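Uncharacterized protein (Leishmania major, PDB 2B4W) is of unknown function but belongs to a family allied to the beta-fructosidase-type propeller enzymes and may therefore act on or bind carbohydrates. Local coordinates at residues R48-K51 against A56-H59; C253-K256 against L260-C263. All coordinates share one frame; numbering follows the deposited sequence.

Interaction 1: residues R48-K51 against A56-H59; sequences RVEK and AASH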
loop_
_atom_site.group_PDB
_atom_site.type_symbol
_atom_site.label_atom_id
_atom_site.label_comp_id
_atom_site.label_asym_id
_atom_site.label_seq_id
_atom_site.Cartn_x
_atom_site.Cartn_y
_atom_site.Cartn_z
ATOM N N ARG A 48 -10.212 4.318 0.557
ATOM C CA ARG A 48 -10.291 5.638 1.181
ATOM C C ARG A 48 -11.339 6.421 0.411
ATOM O O ARG A 48 -11.224 6.554 -0.821
ATOM C CB ARG A 48 -8.936 6.306 1.201
ATOM C CG ARG A 48 -8.833 7.776 1.474
ATOM C CD ARG A 48 -7.448 8.352 1.133
ATOM N NE ARG A 48 -7.339 9.694 1.633
ATOM C CZ ARG A 48 -6.357 10.492 1.916
ATOM N NH1 ARG A 48 -5.083 10.217 1.756
ATOM N NH2 ARG A 48 -6.668 11.703 2.404
ATOM N N VAL A 49 -12.379 6.812 1.089
ATOM C CA VAL A 49 -13.558 7.486 0.599
ATOM C C VAL A 49 -13.618 8.939 1.091
ATOM O O VAL A 49 -13.688 9.275 2.264
ATOM C CB VAL A 49 -14.826 6.726 1.013
ATOM C CG1 VAL A 49 -16.033 7.261 0.259
ATOM C CG2 VAL A 49 -14.601 5.246 0.726
ATOM N N GLU A 50 -13.589 9.835 0.106
ATOM C CA GLU A 50 -13.540 11.263 0.362
ATOM C C GLU A 50 -14.081 12.006 -0.854
ATOM O O GLU A 50 -13.892 11.612 -2.006
ATOM C CB GLU A 50 -12.119 11.626 0.736
ATOM C CG GLU A 50 -11.811 13.108 0.940
ATOM C CD GLU A 50 -10.336 13.285 1.259
ATOM O OE1 GLU A 50 -9.518 13.312 0.331
ATOM O OE2 GLU A 50 -9.975 13.386 2.445
ATOM N N LYS A 51 -14.778 13.083 -0.536
ATOM C CA LYS A 51 -15.270 14.109 -1.439
ATOM C C LYS A 51 -14.124 14.756 -2.186
ATOM O O LYS A 51 -13.084 15.118 -1.631
ATOM C CB LYS A 51 -16.054 15.156 -0.631
ATOM C CG LYS A 51 -17.558 14.964 -0.731
ATOM C CD LYS A 51 -18.383 16.147 -0.274
ATOM C CE LYS A 51 -18.036 17.509 -0.816
ATOM N NZ LYS A 51 -19.107 18.270 -1.514
ATOM N N ALA A 56 -8.518 16.190 3.999
ATOM C CA ALA A 56 -8.546 15.598 5.325
ATOM C C ALA A 56 -9.958 15.285 5.826
ATOM O O ALA A 56 -10.166 15.547 7.018
ATOM C CB ALA A 56 -7.856 16.485 6.358
ATOM N N ALA A 57 -10.824 14.751 4.983
ATOM C CA ALA A 57 -12.208 14.408 5.239
ATOM C C ALA A 57 -12.620 13.033 4.685
ATOM O O ALA A 57 -13.656 12.930 4.026
ATOM C CB ALA A 57 -13.141 15.438 4.613
ATOM N N SER A 58 -11.797 12.034 4.960
ATOM C CA SER A 58 -11.926 10.650 4.552
ATOM C C SER A 58 -12.449 9.777 5.677
ATOM O O SER A 58 -12.243 10.141 6.824
ATOM C CB SER A 58 -10.553 10.117 4.097
ATOM O OG SER A 58 -10.055 11.164 3.293
ATOM N N HIS A 59 -13.081 8.704 5.239
ATOM C CA HIS A 59 -13.377 7.549 6.063
ATOM C C HIS A 59 -12.964 6.319 5.241
ATOM O O HIS A 59 -12.612 6.473 4.071
ATOM C CB HIS A 59 -14.842 7.497 6.472
ATOM C CG HIS A 59 -15.771 7.347 5.307
ATOM N ND1 HIS A 59 -16.022 8.348 4.406
ATOM C CD2 HIS A 59 -16.507 6.298 4.896
ATOM C CE1 HIS A 59 -16.875 7.933 3.494
ATOM N NE2 HIS A 59 -17.201 6.668 3.765
HETATM O O HOH W 1 -15.195 10.753 4.606
HETATM O O HOH W 2 -15.348 13.746 2.522
#
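Val49 and His59 form an antiparallel hydrogen-bonded pair, Val49 N giving to His59 O at 3.0 Å and His59 N to Val49 O at 3.1 Å, and so close the hairpin between strands 42-50 and 59-67. The first of these bonds is nearly straight, at 169°. On the face shared by this pair, the isopropyl group of Val49 lies slantwise against one face of the imidazole of His59. Its CB is 3.8 Å from the ring centroid and 28° off the normal, a CH-pi contact displaced toward the rim, and Val49 CG1 comes within 3.4 Å of His59 CE1. The ring reaches this place because CG sits between the backbone N and the carbonyl carbon (chi1 63°), folding it back over the neighbouring strand. Water 1 lies at the ring edge, in plane, 2.6 Å from His59 ND1, and donates to both Val49 O and Ala57 O. Next to this pair the backbones come closer still, Glu50 CA lying 4.5 Å from Ser58 CA, and the extended side chain of Glu50 reaches toward the loop. Its OE2 and Ser58 OG are too close together in the model, which leaves both places, and the bond OE2 accepts from Ala57 N, less sure; OE1 is held by Tyr31 OH and Lys256 NZ. With that caution, Ser58 OG comes to the edge of the Arg48 guanidinium, 3.5 Å from NE, while Arg48 NH1 makes a salt bridge to Asp83. The chemistry thus differs on the two faces: the imidazole lies against CB and CG1 of Val49 with one water at its edge, whereas on the Glu50 side buried charges tie the hairpin to other parts of the chain.

Interaction 2: residues C253-K256 against L260-C263; sequences CEPK and LADC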
loop_
_atom_site.group_PDB
_atom_site.type_symbol
_atom_site.label_atom_id
_atom_site.label_comp_id
_atom_site.label_asym_id
_atom_site.label_seq_id
_atom_site.Cartn_x
_atom_site.Cartn_y
_atom_site.Cartn_z
ATOM N N CYS A 253 -7.697 10.318 -16.108
ATOM C CA CYS A 253 -8.662 10.738 -15.111
ATOM C C CYS A 253 -8.157 12.021 -14.444
ATOM O O CYS A 253 -6.955 12.263 -14.380
ATOM C CB CYS A 253 -8.915 9.652 -14.068
ATOM S SG CYS A 253 -7.423 8.936 -13.338
ATOM N N GLU A 254 -9.091 12.831 -13.950
ATOM C CA GLU A 254 -8.731 14.068 -13.255
ATOM C C GLU A 254 -8.192 13.867 -11.853
ATOM O O GLU A 254 -8.794 13.233 -10.974
ATOM C CB GLU A 254 -9.973 14.977 -13.194
ATOM C CG GLU A 254 -10.595 15.165 -14.572
ATOM C CD GLU A 254 -9.652 15.894 -15.516
ATOM O OE1 GLU A 254 -9.240 17.010 -15.138
ATOM O OE2 GLU A 254 -9.334 15.361 -16.602
ATOM N N PRO A 255 -7.024 14.424 -11.550
ATOM C CA PRO A 255 -6.550 14.267 -10.166
ATOM C C PRO A 255 -7.436 15.064 -9.208
ATOM O O PRO A 255 -8.374 15.756 -9.608
ATOM C CB PRO A 255 -5.130 14.826 -10.202
ATOM C CG PRO A 255 -5.098 15.727 -11.392
ATOM C CD PRO A 255 -6.095 15.195 -12.372
ATOM N N LYS A 256 -7.115 14.937 -7.925
ATOM C CA LYS A 256 -7.839 15.694 -6.914
ATOM C C LYS A 256 -7.613 17.180 -7.224
ATOM O O LYS A 256 -8.531 17.989 -7.251
ATOM C CB LYS A 256 -7.375 15.381 -5.495
ATOM C CG LYS A 256 -8.346 15.838 -4.414
ATOM C CD LYS A 256 -7.943 15.312 -3.052
ATOM C CE LYS A 256 -8.981 15.620 -1.985
ATOM N NZ LYS A 256 -10.224 14.837 -2.104
ATOM N N LEU A 260 -1.358 17.144 -8.667
ATOM C CA LEU A 260 -1.138 15.710 -8.492
ATOM C C LEU A 260 -1.415 14.989 -9.802
ATOM O O LEU A 260 -1.844 13.839 -9.779
ATOM C CB LEU A 260 -2.032 15.198 -7.371
ATOM C CG LEU A 260 -1.634 15.665 -5.966
ATOM C CD1 LEU A 260 -2.703 15.273 -4.963
ATOM C CD2 LEU A 260 -0.277 15.101 -5.575
ATOM N N ALA A 261 -1.154 15.700 -10.900
ATOM C CA ALA A 261 -1.367 15.179 -12.240
ATOM C C ALA A 261 -0.312 14.150 -12.630
ATOM O O ALA A 261 -0.451 13.439 -13.625
ATOM C CB ALA A 261 -1.405 16.315 -13.260
ATOM N N ASP A 262 0.745 14.062 -11.833
ATOM C CA ASP A 262 1.748 13.036 -12.037
ATOM C C ASP A 262 1.984 12.200 -10.780
ATOM O O ASP A 262 3.135 11.832 -10.527
ATOM C CB ASP A 262 3.066 13.674 -12.497
ATOM C CG ASP A 262 3.908 12.665 -13.264
ATOM O OD1 ASP A 262 3.443 11.517 -13.465
ATOM O OD2 ASP A 262 5.040 13.030 -13.642
ATOM N N CYS A 263 0.915 11.936 -10.048
ATOM C CA CYS A 263 0.891 11.189 -8.807
ATOM C C CYS A 263 0.182 9.838 -8.847
ATOM O O CYS A 263 -0.995 9.805 -9.184
ATOM C CB CYS A 263 0.181 12.027 -7.727
ATOM S SG CYS A 263 -0.045 11.191 -6.129
#
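Leu260 meets Pro255 through its backbone as much as through its side chain: the carbonyl oxygen Leu260 O lies 3.5 Å from Pro255 CB, and Leu260 CB is 4.2 Å from the same pyrrolidine carbon. Since CG of the leucine stands opposite its own carbonyl carbon (chi1 -70°), the branched end runs on past the proline, and CD1 comes to 4.7 Å from Lys256 CB. Further along that lysine, the ammonium group makes a cation-pi contact with Trp55. Ala261 follows at the neighbouring ring carbon, where Pro255 CG approaches Ala261 CA at 3.9 Å and the methyl CB at 4.2 Å. The ring edge formed by CB and CG therefore spans the peptide between Leu260 and Ala261, an apolar contact with no hydrogen bond across it and a modest buried surface of 138 Å². Leu260 to Cys263 is a beta turn, with its end CA atoms about 5.0 Å apart and a weak bond of 3.4 Å from Cys263 N back to Leu260 O. It sits in the long connection between strands 238-245 and 264-271, which in a beta-propeller would join one blade to the next, and the proline rests on its first half. Asp262, at the far corner of the turn, points away from Pro255, and its carboxylate makes a salt bridge with Lys5 of the N-terminal helix. Cys263 closes the turn, just ahead of strand 264-271. The CB of this cysteine is directed toward the 253-256 segment without reaching it; its side chain touches Tyr224 on strand 223-231, and its backbone bonds to Gly284.

In the fold
Interactions 1 and 2 come in series along the chain, the hairpin closing long before 253-256 begins, yet their centres are only 16 Å apart, and these centres lie about 17 and 18 Å from the centre of the chain. The strand of 48-51 and the strand that follows 260-263 belong to one large mixed sheet, consistent with two neighbouring propeller blades joined through strand pairing. Lys256 is the main polar bridge: its NZ lies 3.0 Å from Glu50 OE1 and 2.9 Å from Lys51 O. Its ammonium group thus ties the connection before strand 264-271 to the hairpin loop, linking early and late parts of the sequence.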